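Periplasmic binding protein/LacI transcriptional regulator (PDB 3BRS) probably binds a sugar in the cleft between its two alpha/beta lobes as the solute-binding component of a transporter. Local coordinates at residues E60-K65 against A89-I94; K78-A83 against Q102-I107; D148-L153 against E165-C170. All blocks are in the same frame, centred on the assembly; numbering follows the deposited sequence.

Contact 1: E60-K65 against A89-I94; sequences EAIKRK and AGIKLI
I62 meets A89 and I91 without a flat group between them: no ring, amide, carboxylate or guanidinium has a face or an edge in the contact. The contact is aliphatic carbon against carbon, side-chain branches and one helix CA. I62 CG2 lies 3.6 Å from A89 CB, whose bond from the backbone points at the helix. The other half is made by I91, which reaches across with its longer branch. With chi2 at 162° this branch is extended, and its terminal CD1 comes to rest 3.8 Å from I62 CA, against the helix backbone rather than on a side-chain tip. I62 CG1 is a looser neighbour, at 4.2 Å from I91 CD1. I62 stands near the C-terminal end of helix 51-63, and A89 and I91 belong to the loop leading into strand 92-96. The contact thus joins the end of a helix packed on the parallel sheet, through I62 and A61 on I69, to the lead-in of the next strand but one in the chain. I91 also packs on P66 and I86. With no hydrogen bond or charge pair crossing the two segments, the fit depends on dispersion and the burial of I91, and nothing directional fixes it.

Contact 2: K78-A83 against Q102-I107; sequences KTYDAA and QDIADI
A water ties Y80 to Q102: it accepts from Y80 N at 3.1 Å and donates to Q102 OE1 at 3.0 Å. It has more acceptors around it than protons to give, so the second bond may be shared with others. The far end of the same amide is held too, Q102 NE2 giving a hydrogen bond to E77 O, so both ends of the carboxamide have partners and its rotation is restrained. In that setting the amide stacks over the CB-CG end of Y80, its plane 9° from that of the ring. The stack is offset: Q102 CG sits 3.7 Å from the ring centroid as a CH-pi contact over one face, while the amide itself lies over Y80 CG and toward Y80 CB, ending with Q102 OE1 3.3 Å from Y80 CB. A bend at chi2 (88°) folds the glutamine chain back over the ring. Both segments belong to the lobe built on the parallel sheet, in the Rossmann-like pattern of this family: Y80 lies in the short helix 80-83 after strand 68-71, and Q102 and I104 lie in the loop between strands 92-96 and 107-110, where D103 centres an inverse gamma turn. I104 meets the ring at its edge. Its CG2 stands there in plane, 3.9 Å from Y80 CE1, and its CD1 approaches obliquely. That same CD1 passes on to the helix end, 4.1 Å from A83 CB and 3.5 Å from A83 O. The I104 side chain also packs on K87.

Contact 3: D148-L153 against E165-C170; sequences DREEGL and EAIYYC
E150 and Y169 are joined by the one hydrogen bond of this contact, Y169 OH donating to E150 OE1 over 2.9 Å. The phenol reaches the carboxylate oxygen on its syn side, 21° out of the carboxylate plane, and E150 OE1 in turn lies at the ring edge, near the ring plane. The two side chains cross at about a right angle, with carboxylate and ring planes turned 45° apart. Other charges flank this bond: E150 OE2 forms a salt bridge with K154, one turn on along the same helix, and K141 gives Y169 OH a weak hydrogen bond. The two lysines would tend to stabilise the negative charge of E150.

I167 gives the van der Waals part: its CD1 lies against the carboxylate end, 3.6 Å from E150 CD, and 3.9 Å from E150 CG on the stem. E150 spans the gap because CG is anti to the backbone N (chi1 171°) and the chain stays extended beyond it.

Helix 144-157 is the crossover of a beta-alpha-beta unit whose strands, 133-138 and 164-169, run parallel side by side. I167 and L153 both pack on V136 of the first strand, while Y168, next along strand 164-169, packs on helix 174-187; strand 164-169, at the edge of its sheet, therefore has a helix against each face.

Contacts 1 and 2 share one lobe, their centres 12 Å apart, and they interlock along the chain because their segments alternate. They touch directly: L93 N of 89-94 lies 2.8 Å from D106 OD2 of 102-107, a probable hydrogen bond between strand 92-96 and the loop beyond it. L93 CD2 also packs on I104 CD1 at 4.0 Å. Contact 3 belongs to the other sheet, that of strands 133-138 and 164-169, with its centre 34 Å from that of contact 1 and 24 Å from that of contact 2. Neither is touched; the nearest atoms of contacts 2 and 3 are about 12 Å apart. In relatives the ligand binds between such lobes.

Contact 1: E60-K65 against A89-I94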
ATOM      1  N   GLU A  60     -13.511   2.507 -18.888  1.00 37.64           N
ATOM      2  CA  GLU A  60     -13.513   3.894 -19.382  1.00 36.72           C
ATOM      3  C   GLU A  60     -12.098   4.277 -19.912  1.00 33.94           C
ATOM      4  O   GLU A  60     -11.982   4.982 -20.943  1.00 31.28           O
ATOM      5  CB  GLU A  60     -13.946   4.878 -18.274  1.00 36.73           C
ATOM      6  CG  GLU A  60     -15.470   4.886 -17.901  1.00 64.90           C
ATOM      7  CD  GLU A  60     -15.830   5.652 -16.539  1.00 40.85           C
ATOM      8  OE1 GLU A  60     -15.038   6.547 -16.105  1.00 66.37           O
ATOM      9  OE2 GLU A  60     -16.909   5.342 -15.929  1.00 62.91           O
ATOM     10  N   ALA A  61     -11.049   3.860 -19.191  1.00 29.88           N
ATOM     11  CA  ALA A  61      -9.632   4.128 -19.550  1.00 32.79           C
ATOM     12  C   ALA A  61      -9.337   3.549 -20.945  1.00 36.80           C
ATOM     13  O   ALA A  61      -8.860   4.216 -21.845  1.00 37.68           O
ATOM     14  CB  ALA A  61      -8.634   3.464 -18.461  1.00 31.08           C
ATOM     15  N   ILE A  62      -9.721   2.289 -21.116  1.00 37.50           N
ATOM     16  CA  ILE A  62      -9.564   1.552 -22.364  1.00 37.30           C
ATOM     17  C   ILE A  62     -10.261   2.254 -23.528  1.00 35.87           C
ATOM     18  O   ILE A  62      -9.663   2.359 -24.580  1.00 34.62           O
ATOM     19  CB  ILE A  62     -10.132   0.137 -22.261  1.00 37.42           C
ATOM     20  CG1 ILE A  62      -9.304  -0.725 -21.270  1.00 27.20           C
ATOM     21  CG2 ILE A  62     -10.260  -0.538 -23.704  1.00 25.75           C
ATOM     22  CD1 ILE A  62     -10.076  -1.940 -20.831  1.00 30.55           C
ATOM     23  N   LYS A  63     -11.494   2.721 -23.340  1.00 34.69           N
ATOM     24  CA  LYS A  63     -12.164   3.532 -24.382  1.00 37.45           C
ATOM     25  C   LYS A  63     -11.557   4.895 -24.669  1.00 37.90           C
ATOM     26  O   LYS A  63     -11.822   5.477 -25.718  1.00 40.22           O
ATOM     27  CB  LYS A  63     -13.646   3.727 -24.075  1.00 39.10           C
ATOM     28  CG  LYS A  63     -14.425   2.457 -23.751  1.00 61.11           C
ATOM     29  CD  LYS A  63     -14.835   1.701 -24.993  1.00 46.46           C
ATOM     30  CE  LYS A  63     -16.081   0.799 -24.717  1.00 67.60           C
ATOM     31  NZ  LYS A  63     -16.740   0.180 -25.956  1.00 50.52           N
ATOM     32  N   ARG A  64     -10.710   5.417 -23.793  1.00 37.04           N
ATOM     33  CA  ARG A  64      -9.937   6.620 -24.163  1.00 32.18           C
ATOM     34  C   ARG A  64      -8.750   6.351 -25.082  1.00 32.62           C
ATOM     35  O   ARG A  64      -8.136   7.273 -25.551  1.00 30.82           O
ATOM     36  CB  ARG A  64      -9.479   7.390 -22.956  1.00 29.15           C
ATOM     37  CG  ARG A  64     -10.648   7.995 -22.181  1.00 29.76           C
ATOM     38  CD  ARG A  64     -10.151   8.951 -21.090  1.00 23.12           C
ATOM     39  NE  ARG A  64     -11.226   9.186 -20.088  1.00 23.06           N
ATOM     40  CZ  ARG A  64     -11.078  10.015 -19.074  1.00 34.40           C
ATOM     41  NH1 ARG A  64      -9.896  10.672 -18.930  1.00 24.19           N
ATOM     42  NH2 ARG A  64     -12.092  10.167 -18.212  1.00 32.69           N
ATOM     43  N   LYS A  65      -8.413   5.080 -25.364  1.00 38.04           N
ATOM     44  CA  LYS A  65      -7.298   4.705 -26.341  1.00 36.45           C
ATOM     45  C   LYS A  65      -5.954   5.381 -25.915  1.00 36.30           C
ATOM     46  O   LYS A  65      -5.250   6.028 -26.658  1.00 38.00           O
ATOM     47  CB  LYS A  65      -7.706   4.905 -27.816  1.00 37.60           C
ATOM     48  CG  LYS A  65      -9.050   4.107 -28.145  1.00 30.04           C
ATOM     49  CD  LYS A  65      -9.391   3.956 -29.586  1.00 39.29           C
ATOM     50  CE  LYS A  65     -10.392   2.761 -29.837  1.00 38.15           C
ATOM     51  NZ  LYS A  65     -11.633   2.719 -28.968  1.00 53.85           N
ATOM     52  N   ALA A  89      -6.847  -4.622 -26.023  1.00 39.30           N
ATOM     53  CA  ALA A  89      -7.169  -3.326 -26.576  1.00 37.12           C
ATOM     54  C   ALA A  89      -5.886  -2.789 -27.155  1.00 35.42           C
ATOM     55  O   ALA A  89      -5.870  -1.680 -27.697  1.00 37.13           O
ATOM     56  CB  ALA A  89      -7.772  -2.347 -25.489  1.00 36.45           C
ATOM     57  N   GLY A  90      -4.784  -3.514 -27.050  1.00 31.39           N
ATOM     58  CA  GLY A  90      -3.531  -2.886 -27.625  1.00 31.20           C
ATOM     59  C   GLY A  90      -2.802  -1.908 -26.714  1.00 30.70           C
ATOM     60  O   GLY A  90      -1.875  -1.173 -27.111  1.00 28.79           O
ATOM     61  N   ILE A  91      -3.202  -1.935 -25.456  1.00 33.36           N
ATOM     62  CA  ILE A  91      -2.608  -1.066 -24.391  1.00 33.73           C
ATOM     63  C   ILE A  91      -1.604  -1.815 -23.484  1.00 33.88           C
ATOM     64  O   ILE A  91      -1.846  -2.958 -23.039  1.00 33.98           O
ATOM     65  CB  ILE A  91      -3.762  -0.445 -23.496  1.00 31.09           C
ATOM     66  CG1 ILE A  91      -4.749   0.320 -24.396  1.00 38.63           C
ATOM     67  CG2 ILE A  91      -3.183   0.568 -22.551  1.00 40.14           C
ATOM     68  CD1 ILE A  91      -6.109   0.578 -23.746  1.00 33.63           C
ATOM     69  N   LYS A  92      -0.489  -1.142 -23.188  1.00 31.88           N
ATOM     70  CA  LYS A  92       0.524  -1.616 -22.248  1.00 27.93           C
ATOM     71  C   LYS A  92      -0.008  -1.510 -20.798  1.00 29.73           C
ATOM     72  O   LYS A  92      -0.627  -0.509 -20.430  1.00 31.28           O
ATOM     73  CB  LYS A  92       1.761  -0.689 -22.417  1.00 32.00           C
ATOM     74  CG  LYS A  92       2.449  -0.737 -23.782  1.00 60.46           C
ATOM     75  CD  LYS A  92       3.257  -2.024 -23.897  1.00 42.00           C
ATOM     76  CE  LYS A  92       2.869  -2.886 -25.085  1.00 67.43           C
ATOM     77  NZ  LYS A  92       3.371  -2.287 -26.335  1.00 42.67           N
ATOM     78  N   LEU A  93       0.216  -2.526 -19.967  1.00 29.59           N
ATOM     79  CA  LEU A  93      -0.162  -2.457 -18.599  1.00 28.82           C
ATOM     80  C   LEU A  93       1.089  -2.406 -17.732  1.00 29.45           C
ATOM     81  O   LEU A  93       1.858  -3.375 -17.728  1.00 32.89           O
ATOM     82  CB  LEU A  93      -1.017  -3.668 -18.218  1.00 28.59           C
ATOM     83  CG  LEU A  93      -1.479  -3.818 -16.780  1.00 34.87           C
ATOM     84  CD1 LEU A  93      -2.210  -2.557 -16.238  1.00 26.79           C
ATOM     85  CD2 LEU A  93      -2.373  -4.988 -16.745  1.00 37.87           C
ATOM     86  N   ILE A  94       1.271  -1.325 -16.983  1.00 25.88           N
ATOM     87  CA  ILE A  94       2.179  -1.276 -15.798  1.00 26.20           C
ATOM     88  C   ILE A  94       1.390  -1.437 -14.528  1.00 29.15           C
ATOM     89  O   ILE A  94       0.400  -0.715 -14.277  1.00 34.20           O
ATOM     90  CB  ILE A  94       2.955   0.100 -15.689  1.00 23.69           C
ATOM     91  CG1 ILE A  94       3.615   0.397 -16.953  1.00 26.61           C
ATOM     92  CG2 ILE A  94       4.029   0.177 -14.506  1.00 22.95           C
ATOM     93  CD1 ILE A  94       4.269  -0.785 -17.518  1.00 32.55           C
TER

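Contact 2: K78-A83 against Q102-I107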
ATOM      1  N   LYS A  78     -10.177  -9.637  -8.388  1.00 31.82           N
ATOM      2  CA  LYS A  78     -11.367  -9.134  -9.125  1.00 30.38           C
ATOM      3  C   LYS A  78     -11.126  -7.996 -10.046  1.00 32.00           C
ATOM      4  O   LYS A  78     -11.893  -7.838 -11.009  1.00 34.35           O
ATOM      5  CB  LYS A  78     -12.503  -8.780  -8.164  1.00 32.76           C
ATOM      6  CG  LYS A  78     -12.398  -9.652  -6.845  1.00 43.91           C
ATOM      7  CD  LYS A  78     -13.670 -10.102  -6.392  1.00 35.82           C
ATOM      8  CE  LYS A  78     -13.958 -11.321  -7.175  1.00 47.13           C
ATOM      9  NZ  LYS A  78     -14.604 -12.303  -6.206  1.00 45.33           N
ATOM     10  N   THR A  79     -10.040  -7.236  -9.795  1.00 29.88           N
ATOM     11  CA  THR A  79      -9.541  -6.230 -10.714  1.00 30.94           C
ATOM     12  C   THR A  79      -9.342  -6.745 -12.210  1.00 30.35           C
ATOM     13  O   THR A  79      -9.603  -6.062 -13.206  1.00 30.13           O
ATOM     14  CB  THR A  79      -8.214  -5.638 -10.123  1.00 33.06           C
ATOM     15  OG1 THR A  79      -8.517  -4.980  -8.925  1.00 30.10           O
ATOM     16  CG2 THR A  79      -7.661  -4.590 -11.049  1.00 22.26           C
ATOM     17  N   TYR A  80      -8.856  -7.965 -12.295  1.00 29.55           N
ATOM     18  CA  TYR A  80      -8.606  -8.655 -13.525  1.00 29.68           C
ATOM     19  C   TYR A  80      -9.939  -8.720 -14.266  1.00 31.20           C
ATOM     20  O   TYR A  80      -9.954  -8.742 -15.444  1.00 30.87           O
ATOM     21  CB  TYR A  80      -8.059 -10.052 -13.200  1.00 27.45           C
ATOM     22  CG  TYR A  80      -7.982 -11.009 -14.389  1.00 32.15           C
ATOM     23  CD1 TYR A  80      -6.836 -11.084 -15.143  1.00 25.01           C
ATOM     24  CD2 TYR A  80      -9.059 -11.888 -14.717  1.00 29.00           C
ATOM     25  CE1 TYR A  80      -6.704 -11.943 -16.254  1.00 31.48           C
ATOM     26  CE2 TYR A  80      -8.927 -12.786 -15.854  1.00 28.57           C
ATOM     27  CZ  TYR A  80      -7.756 -12.768 -16.596  1.00 32.28           C
ATOM     28  OH  TYR A  80      -7.593 -13.579 -17.674  1.00 42.10           O
ATOM     29  N   ASP A  81     -11.071  -8.741 -13.587  1.00 33.88           N
ATOM     30  CA  ASP A  81     -12.316  -8.823 -14.361  1.00 34.45           C
ATOM     31  C   ASP A  81     -12.367  -7.720 -15.406  1.00 33.67           C
ATOM     32  O   ASP A  81     -13.095  -7.817 -16.405  1.00 35.55           O
ATOM     33  CB  ASP A  81     -13.553  -8.709 -13.442  1.00 34.64           C
ATOM     34  CG  ASP A  81     -13.702  -9.924 -12.532  1.00 67.60           C
ATOM     35  OD1 ASP A  81     -13.191 -10.992 -12.941  1.00 42.48           O
ATOM     36  OD2 ASP A  81     -14.297  -9.823 -11.433  1.00 42.16           O
ATOM     37  N   ALA A  82     -11.641  -6.638 -15.161  1.00 29.63           N
ATOM     38  CA  ALA A  82     -11.760  -5.525 -16.064  1.00 30.21           C
ATOM     39  C   ALA A  82     -10.407  -5.364 -16.691  1.00 31.24           C
ATOM     40  O   ALA A  82     -10.332  -5.086 -17.887  1.00 29.04           O
ATOM     41  CB  ALA A  82     -12.216  -4.270 -15.347  1.00 27.09           C
ATOM     42  N   ALA A  83      -9.353  -5.542 -15.900  1.00 32.30           N
ATOM     43  CA  ALA A  83      -7.983  -5.373 -16.477  1.00 35.61           C
ATOM     44  C   ALA A  83      -7.520  -6.446 -17.502  1.00 34.93           C
ATOM     45  O   ALA A  83      -6.571  -6.193 -18.286  1.00 33.76           O
ATOM     46  CB  ALA A  83      -6.924  -5.123 -15.419  1.00 34.90           C
ATOM     47  N   GLN A 102      -3.433 -12.735 -11.240  1.00 37.59           N
ATOM     48  CA  GLN A 102      -3.306 -13.116 -12.657  1.00 40.51           C
ATOM     49  C   GLN A 102      -2.083 -12.418 -13.252  1.00 44.10           C
ATOM     50  O   GLN A 102      -1.843 -11.233 -12.997  1.00 42.66           O
ATOM     51  CB  GLN A 102      -4.584 -12.829 -13.464  1.00 38.90           C
ATOM     52  CG  GLN A 102      -5.862 -13.564 -12.858  1.00 36.25           C
ATOM     53  CD  GLN A 102      -6.574 -12.710 -11.772  1.00 47.75           C
ATOM     54  OE1 GLN A 102      -6.016 -11.716 -11.218  1.00 28.29           O
ATOM     55  NE2 GLN A 102      -7.813 -13.079 -11.480  1.00 30.25           N
ATOM     56  N   ASP A 103      -1.308 -13.151 -14.043  1.00 45.99           N
ATOM     57  CA  ASP A 103      -0.018 -12.637 -14.462  1.00 48.74           C
ATOM     58  C   ASP A 103      -0.115 -11.809 -15.730  1.00 47.81           C
ATOM     59  O   ASP A 103       0.454 -12.175 -16.761  1.00 48.85           O
ATOM     60  CB  ASP A 103       0.992 -13.763 -14.670  1.00 52.13           C
ATOM     61  CG  ASP A 103       2.349 -13.228 -15.016  1.00 85.33           C
ATOM     62  OD1 ASP A 103       2.755 -12.243 -14.343  1.00 67.89           O
ATOM     63  OD2 ASP A 103       2.974 -13.756 -15.973  1.00 66.82           O
ATOM     64  N   ILE A 104      -0.821 -10.679 -15.664  1.00 44.04           N
ATOM     65  CA  ILE A 104      -0.983  -9.881 -16.868  1.00 37.41           C
ATOM     66  C   ILE A 104      -0.172  -8.608 -16.975  1.00 34.11           C
ATOM     67  O   ILE A 104      -0.139  -8.020 -18.080  1.00 32.76           O
ATOM     68  CB  ILE A 104      -2.461  -9.670 -17.220  1.00 37.81           C
ATOM     69  CG1 ILE A 104      -3.142  -8.872 -16.097  1.00 30.19           C
ATOM     70  CG2 ILE A 104      -3.158 -11.057 -17.543  1.00 37.34           C
ATOM     71  CD1 ILE A 104      -4.517  -8.302 -16.430  1.00 37.54           C
ATOM     72  N   ALA A 105       0.521  -8.175 -15.907  1.00 32.70           N
ATOM     73  CA  ALA A 105       1.330  -6.944 -16.000  1.00 33.75           C
ATOM     74  C   ALA A 105       2.441  -7.094 -16.961  1.00 35.27           C
ATOM     75  O   ALA A 105       3.133  -8.101 -16.917  1.00 40.47           O
ATOM     76  CB  ALA A 105       1.929  -6.520 -14.644  1.00 33.46           C
ATOM     77  N   ASP A 106       2.680  -6.080 -17.767  1.00 34.17           N
ATOM     78  CA  ASP A 106       3.883  -6.001 -18.599  1.00 35.06           C
ATOM     79  C   ASP A 106       5.088  -5.686 -17.699  1.00 34.04           C
ATOM     80  O   ASP A 106       6.107  -6.313 -17.822  1.00 36.56           O
ATOM     81  CB  ASP A 106       3.756  -4.996 -19.764  1.00 36.74           C
ATOM     82  CG  ASP A 106       2.626  -5.344 -20.722  1.00 56.05           C
ATOM     83  OD1 ASP A 106       2.506  -6.514 -21.107  1.00 40.48           O
ATOM     84  OD2 ASP A 106       1.832  -4.457 -21.080  1.00 44.94           O
ATOM     85  N   ILE A 107       4.948  -4.750 -16.785  1.00 30.85           N
ATOM     86  CA  ILE A 107       5.909  -4.578 -15.683  1.00 29.91           C
ATOM     87  C   ILE A 107       5.178  -4.266 -14.362  1.00 30.35           C
ATOM     88  O   ILE A 107       4.103  -3.708 -14.386  1.00 31.17           O
ATOM     89  CB  ILE A 107       7.134  -3.652 -16.045  1.00 32.15           C
ATOM     90  CG1 ILE A 107       7.824  -3.169 -14.775  1.00 40.56           C
ATOM     91  CG2 ILE A 107       6.744  -2.518 -16.928  1.00 45.38           C
ATOM     92  CD1 ILE A 107       8.900  -2.256 -14.978  1.00 41.65           C
TER
HETATM   93  O   HOH W   1      -7.203  -9.284  -9.990  1.00 29.33           O

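Contact 3: D148-L153 against E165-C170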
ATOM      1  N   ASP A 148       0.357  -9.169   1.561  1.00 25.67           N
ATOM      2  CA  ASP A 148       1.812  -9.405   1.618  1.00 28.44           C
ATOM      3  C   ASP A 148       2.383  -8.889   2.962  1.00 26.07           C
ATOM      4  O   ASP A 148       3.186  -9.510   3.581  1.00 29.01           O
ATOM      5  CB  ASP A 148       2.586  -8.746   0.427  1.00 31.85           C
ATOM      6  CG  ASP A 148       2.411  -9.490  -0.925  1.00 47.30           C
ATOM      7  OD1 ASP A 148       1.741 -10.531  -0.985  1.00 35.09           O
ATOM      8  OD2 ASP A 148       2.920  -9.001  -1.958  1.00 35.17           O
ATOM      9  N   ARG A 149       1.903  -7.751   3.407  1.00 23.37           N
ATOM     10  CA  ARG A 149       2.237  -7.137   4.700  1.00 24.49           C
ATOM     11  C   ARG A 149       1.909  -7.969   5.931  1.00 27.34           C
ATOM     12  O   ARG A 149       2.765  -8.093   6.851  1.00 27.92           O
ATOM     13  CB  ARG A 149       1.609  -5.755   4.780  1.00 23.96           C
ATOM     14  CG  ARG A 149       2.416  -4.767   3.870  1.00 33.73           C
ATOM     15  CD  ARG A 149       1.886  -3.382   3.889  1.00 23.01           C
ATOM     16  NE  ARG A 149       2.297  -2.705   2.668  1.00 28.43           N
ATOM     17  CZ  ARG A 149       1.788  -1.528   2.289  1.00 31.29           C
ATOM     18  NH1 ARG A 149       0.872  -0.857   3.069  1.00 23.00           N
ATOM     19  NH2 ARG A 149       2.173  -1.032   1.121  1.00 27.28           N
ATOM     20  N   GLU A 150       0.708  -8.584   5.930  1.00 26.19           N
ATOM     21  CA  GLU A 150       0.257  -9.381   7.049  1.00 27.46           C
ATOM     22  C   GLU A 150       1.029 -10.739   7.063  1.00 28.93           C
ATOM     23  O   GLU A 150       1.383 -11.228   8.107  1.00 30.93           O
ATOM     24  CB  GLU A 150      -1.266  -9.610   6.947  1.00 28.48           C
ATOM     25  CG  GLU A 150      -1.800 -10.622   7.965  1.00 25.75           C
ATOM     26  CD  GLU A 150      -3.265 -10.796   7.743  1.00 38.61           C
ATOM     27  OE1 GLU A 150      -3.892  -9.782   7.337  1.00 35.23           O
ATOM     28  OE2 GLU A 150      -3.804 -11.892   7.916  1.00 32.75           O
ATOM     29  N   GLU A 151       1.258 -11.311   5.892  1.00 28.89           N
ATOM     30  CA  GLU A 151       2.122 -12.516   5.713  1.00 32.31           C
ATOM     31  C   GLU A 151       3.521 -12.303   6.143  1.00 29.77           C
ATOM     32  O   GLU A 151       4.076 -13.071   6.996  1.00 27.29           O
ATOM     33  CB  GLU A 151       2.117 -12.911   4.228  1.00 35.67           C
ATOM     34  CG  GLU A 151       2.929 -14.176   3.879  1.00 58.77           C
ATOM     35  CD  GLU A 151       3.143 -14.335   2.344  1.00 39.29           C
ATOM     36  OE1 GLU A 151       2.244 -13.865   1.547  1.00 64.26           O
ATOM     37  OE2 GLU A 151       4.184 -14.943   1.934  1.00 64.28           O
ATOM     38  N   GLY A 152       4.115 -11.223   5.629  1.00 27.50           N
ATOM     39  CA  GLY A 152       5.413 -10.718   6.157  1.00 23.56           C
ATOM     40  C   GLY A 152       5.446 -10.597   7.621  1.00 26.42           C
ATOM     41  O   GLY A 152       6.320 -11.146   8.258  1.00 25.29           O
ATOM     42  N   LEU A 153       4.514  -9.821   8.189  1.00 28.20           N
ATOM     43  CA  LEU A 153       4.412  -9.663   9.621  1.00 27.76           C
ATOM     44  C   LEU A 153       4.557 -10.951  10.466  1.00 27.82           C
ATOM     45  O   LEU A 153       5.310 -10.962  11.403  1.00 25.52           O
ATOM     46  CB  LEU A 153       3.084  -8.988   9.972  1.00 28.13           C
ATOM     47  CG  LEU A 153       2.797  -8.628  11.474  1.00 32.57           C
ATOM     48  CD1 LEU A 153       3.791  -7.603  12.028  1.00 31.12           C
ATOM     49  CD2 LEU A 153       1.371  -8.092  11.614  1.00 28.33           C
ATOM     50  N   GLU A 165      -3.317 -11.069  18.726  1.00 39.26           N
ATOM     51  CA  GLU A 165      -4.580 -11.278  19.382  1.00 39.73           C
ATOM     52  C   GLU A 165      -5.708 -11.225  18.402  1.00 40.95           C
ATOM     53  O   GLU A 165      -6.696 -12.010  18.433  1.00 41.40           O
ATOM     54  CB  GLU A 165      -4.751 -10.147  20.365  1.00 39.88           C
ATOM     55  CG  GLU A 165      -5.632 -10.489  21.456  1.00 58.56           C
ATOM     56  CD  GLU A 165      -4.945 -11.178  22.594  1.00 49.78           C
ATOM     57  OE1 GLU A 165      -4.070 -10.554  23.227  1.00 51.39           O
ATOM     58  OE2 GLU A 165      -5.379 -12.302  22.912  1.00 56.80           O
ATOM     59  N   ALA A 166      -5.567 -10.258  17.518  1.00 40.16           N
ATOM     60  CA  ALA A 166      -6.592  -9.998  16.553  1.00 38.00           C
ATOM     61  C   ALA A 166      -6.111  -9.107  15.417  1.00 32.80           C
ATOM     62  O   ALA A 166      -5.190  -8.229  15.578  1.00 30.98           O
ATOM     63  CB  ALA A 166      -7.821  -9.398  17.236  1.00 39.34           C
ATOM     64  N   ILE A 167      -6.764  -9.327  14.283  1.00 27.67           N
ATOM     65  CA  ILE A 167      -6.548  -8.473  13.109  1.00 28.57           C
ATOM     66  C   ILE A 167      -7.797  -7.817  12.668  1.00 30.52           C
ATOM     67  O   ILE A 167      -8.762  -8.498  12.307  1.00 32.12           O
ATOM     68  CB  ILE A 167      -5.883  -9.154  11.883  1.00 25.81           C
ATOM     69  CG1 ILE A 167      -4.691  -9.982  12.372  1.00 34.10           C
ATOM     70  CG2 ILE A 167      -5.407  -8.040  10.907  1.00 25.52           C
ATOM     71  CD1 ILE A 167      -3.753 -10.528  11.348  1.00 36.38           C
ATOM     72  N   TYR A 168      -7.789  -6.510  12.703  1.00 26.36           N
ATOM     73  CA  TYR A 168      -8.998  -5.682  12.318  1.00 25.16           C
ATOM     74  C   TYR A 168      -8.727  -5.031  10.956  1.00 28.23           C
ATOM     75  O   TYR A 168      -7.640  -4.441  10.760  1.00 30.98           O
ATOM     76  CB  TYR A 168      -9.291  -4.622  13.388  1.00 28.28           C
ATOM     77  CG  TYR A 168     -10.499  -3.758  13.097  1.00 30.59           C
ATOM     78  CD1 TYR A 168     -10.370  -2.586  12.345  1.00 39.72           C
ATOM     79  CD2 TYR A 168     -11.787  -4.112  13.536  1.00 37.23           C
ATOM     80  CE1 TYR A 168     -11.462  -1.780  12.015  1.00 30.42           C
ATOM     81  CE2 TYR A 168     -12.933  -3.278  13.195  1.00 41.67           C
ATOM     82  CZ  TYR A 168     -12.758  -2.126  12.429  1.00 44.92           C
ATOM     83  OH  TYR A 168     -13.866  -1.251  12.088  1.00 38.48           O
ATOM     84  N   TYR A 169      -9.707  -5.062  10.047  1.00 26.02           N
ATOM     85  CA  TYR A 169      -9.527  -4.484   8.677  1.00 28.28           C
ATOM     86  C   TYR A 169     -10.335  -3.201   8.614  1.00 29.65           C
ATOM     87  O   TYR A 169     -11.553  -3.269   8.582  1.00 28.74           O
ATOM     88  CB  TYR A 169      -9.975  -5.535   7.577  1.00 26.92           C
ATOM     89  CG  TYR A 169      -9.091  -6.835   7.654  1.00 26.07           C
ATOM     90  CD1 TYR A 169      -7.899  -6.966   6.893  1.00 34.85           C
ATOM     91  CD2 TYR A 169      -9.432  -7.881   8.530  1.00 31.85           C
ATOM     92  CE1 TYR A 169      -7.119  -8.127   7.004  1.00 23.77           C
ATOM     93  CE2 TYR A 169      -8.644  -9.034   8.639  1.00 30.63           C
ATOM     94  CZ  TYR A 169      -7.473  -9.135   7.851  1.00 33.90           C
ATOM     95  OH  TYR A 169      -6.636 -10.270   7.947  1.00 32.78           O
ATOM     96  N   CYS A 170      -9.641  -2.052   8.618  1.00 26.47           N
ATOM     97  CA  CYS A 170     -10.197  -0.728   8.508  1.00 26.56           C
ATOM     98  C   CYS A 170     -10.555  -0.295   7.148  1.00 28.80           C
ATOM     99  O   CYS A 170     -11.177   0.821   6.992  1.00 30.68           O
ATOM    100  CB  CYS A 170      -9.200   0.326   9.104  1.00 31.12           C
ATOM    101  SG  CYS A 170      -7.791   0.869   8.024  1.00 28.83           S
TER